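Local coordinates for AlkZ (Streptomyces sahachiroi, PDB 5UUJ), which belongs to the AlkZ-like family of DNA glycosylases and is built largely of helices with smaller beta-sheet elements, at residues V321-R326 against E347-K352. Residues are numbered along the deposited sequence; the frame is centred on the assembly and turned at random.
Sequences VVKDGR and ERLPVK
The ammonium nitrogen of Lys323 sits between two carboxylates, Asp324 from its own turn and Glu347 from the other segment. Its NZ lies 3.4 Å from Asp324 OD2, a salt bridge whose hydrogen bond is weak, and 3.8 Å from OE1 of Glu347, a long ion pair. The other oxygen of Glu347, OE2, is scarcely farther from NZ, at 4.0 Å, and the ammonium lies over the face of the carboxylate, not in its plane, as suits a long ion pair. Lys323 runs out straight from the strand, its CG trans to the main-chain nitrogen (chi1 177°), and only the last torsion kinks, at -64°; it meets the side chain of Glu347 at about a right angle. Lys323 and Arg326 end the type I' turn of a beta hairpin that joins strands 320-323 and 326-334, closed by Lys323 N to Arg326 O at 2.8 Å and Arg326 N to Lys323 O at 3.1 Å. Segment 347-352 leads into helix 351-365, with Pro350 as its N-cap residue. Nearer the strand, behind the charged end of Lys323, the contact turns apolar: CD2 of Leu349 lies 4.1 Å from CD of Lys323, while its other methyl, CD1, approaches CG1 of the buried Val321 at 4.2 Å. Val340 touches both Val321 and Leu349, so Leu349 packs on strands 320-323 and 337-342, and Gly280 N anchors Asp324 OD1 by a hydrogen bond.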
loop_
_atom_site.group_PDB
_atom_site.type_symbol
_atom_site.label_atom_id
_atom_site.label_comp_id
_atom_site.label_asym_id
_atom_site.label_seq_id
_atom_site.Cartn_x
_atom_site.Cartn_y
_atom_site.Cartn_z
ATOM N N VAL A 321 13.446 11.905 3.807
ATOM C CA VAL A 321 14.362 12.479 2.839
ATOM C C VAL A 321 15.141 11.343 2.196
ATOM O O VAL A 321 15.879 10.627 2.877
ATOM C CB VAL A 321 15.342 13.468 3.494
ATOM C CG1 VAL A 321 16.197 14.163 2.437
ATOM C CG2 VAL A 321 14.589 14.483 4.333
ATOM N N VAL A 322 14.968 11.170 0.892
ATOM C CA VAL A 322 15.696 10.144 0.155
ATOM C C VAL A 322 16.819 10.782 -0.658
ATOM O O VAL A 322 16.577 11.671 -1.475
ATOM C CB VAL A 322 14.762 9.350 -0.775
ATOM C CG1 VAL A 322 15.521 8.221 -1.452
ATOM C CG2 VAL A 322 13.585 8.789 0.008
ATOM N N LYS A 323 18.047 10.330 -0.414
ATOM C CA LYS A 323 19.213 10.790 -1.162
ATOM C C LYS A 323 19.927 9.605 -1.798
ATOM O O LYS A 323 20.349 8.679 -1.107
ATOM C CB LYS A 323 20.178 11.562 -0.257
ATOM C CG LYS A 323 21.453 12.007 -0.970
ATOM C CD LYS A 323 22.225 13.039 -0.168
ATOM C CE LYS A 323 23.433 13.556 -0.942
ATOM N NZ LYS A 323 24.445 12.491 -1.199
ATOM N N ASP A 324 20.060 9.649 -3.121
ATOM C CA ASP A 324 20.655 8.561 -3.888
ATOM C C ASP A 324 19.934 7.238 -3.624
ATOM O O ASP A 324 20.548 6.174 -3.668
ATOM C CB ASP A 324 22.150 8.419 -3.568
ATOM C CG ASP A 324 22.931 9.703 -3.818
ATOM O OD1 ASP A 324 22.422 10.587 -4.536
ATOM O OD2 ASP A 324 24.060 9.829 -3.295
ATOM N N GLY A 325 18.636 7.316 -3.339
ATOM C CA GLY A 325 17.812 6.135 -3.144
ATOM C C GLY A 325 17.682 5.665 -1.702
ATOM O O GLY A 325 16.841 4.821 -1.402
ATOM N N ARG A 326 18.516 6.203 -0.815
ATOM C CA ARG A 326 18.525 5.801 0.591
ATOM C C ARG A 326 17.874 6.853 1.483
ATOM O O ARG A 326 17.996 8.049 1.230
ATOM C CB ARG A 326 19.958 5.549 1.067
ATOM C CG ARG A 326 20.642 4.376 0.393
ATOM C CD ARG A 326 22.047 4.152 0.937
ATOM N NE ARG A 326 22.044 3.767 2.350
ATOM C CZ ARG A 326 22.276 4.594 3.370
ATOM N NH1 ARG A 326 22.550 5.878 3.165
ATOM N NH2 ARG A 326 22.243 4.126 4.610
ATOM N N GLU A 347 25.170 13.134 5.033
ATOM C CA GLU A 347 25.949 14.122 4.298
ATOM C C GLU A 347 25.189 15.441 4.194
ATOM O O GLU A 347 23.960 15.453 4.207
ATOM C CB GLU A 347 26.278 13.596 2.901
ATOM C CG GLU A 347 27.501 14.230 2.265
ATOM C CD GLU A 347 27.599 13.939 0.778
ATOM O OE1 GLU A 347 27.840 12.770 0.412
ATOM O OE2 GLU A 347 27.427 14.880 -0.025
ATOM N N ARG A 348 25.919 16.548 4.087
ATOM C CA ARG A 348 25.295 17.864 3.963
ATOM C C ARG A 348 24.371 17.920 2.751
ATOM O O ARG A 348 24.802 17.705 1.620
ATOM C CB ARG A 348 26.359 18.959 3.856
ATOM C CG ARG A 348 26.362 19.936 5.020
ATOM C CD ARG A 348 27.433 21.001 4.838
ATOM N NE ARG A 348 27.525 21.903 5.985
ATOM C CZ ARG A 348 28.418 22.884 6.098
ATOM N NH1 ARG A 348 29.306 23.099 5.135
ATOM N NH2 ARG A 348 28.426 23.654 7.179
ATOM N N LEU A 349 23.097 18.211 2.999
ATOM C CA LEU A 349 22.101 18.267 1.935
ATOM C C LEU A 349 22.195 19.593 1.176
ATOM O O LEU A 349 22.121 20.656 1.792
ATOM C CB LEU A 349 20.696 18.096 2.510
ATOM C CG LEU A 349 20.490 16.888 3.431
ATOM C CD1 LEU A 349 19.072 16.862 3.974
ATOM C CD2 LEU A 349 20.805 15.590 2.706
ATOM N N PRO A 350 22.363 19.540 -0.160
ATOM C CA PRO A 350 22.414 20.791 -0.929
ATOM C C PRO A 350 21.132 21.607 -0.780
ATOM O O PRO A 350 20.066 21.147 -1.180
ATOM C CB PRO A 350 22.598 20.314 -2.376
ATOM C CG PRO A 350 23.157 18.944 -2.265
ATOM C CD PRO A 350 22.565 18.361 -1.021
ATOM N N VAL A 351 21.247 22.806 -0.219
ATOM C CA VAL A 351 20.076 23.590 0.160
ATOM C C VAL A 351 19.163 23.900 -1.027
ATOM O O VAL A 351 17.942 23.936 -0.885
ATOM C CB VAL A 351 20.493 24.915 0.841
ATOM C CG1 VAL A 351 21.204 25.842 -0.142
ATOM C CG2 VAL A 351 19.284 25.603 1.458
ATOM N N LYS A 352 19.747 24.109 -2.199
ATOM C CA LYS A 352 18.964 24.484 -3.367
ATOM C C LYS A 352 18.168 23.298 -3.901
ATOM O O LYS A 352 17.048 23.461 -4.383
ATOM C CB LYS A 352 19.874 25.062 -4.452
ATOM C CG LYS A 352 20.422 26.439 -4.093
ATOM C CD LYS A 352 21.336 26.997 -5.170
ATOM C CE LYS A 352 21.748 28.428 -4.849
ATOM N NZ LYS A 352 22.678 28.996 -5.868
#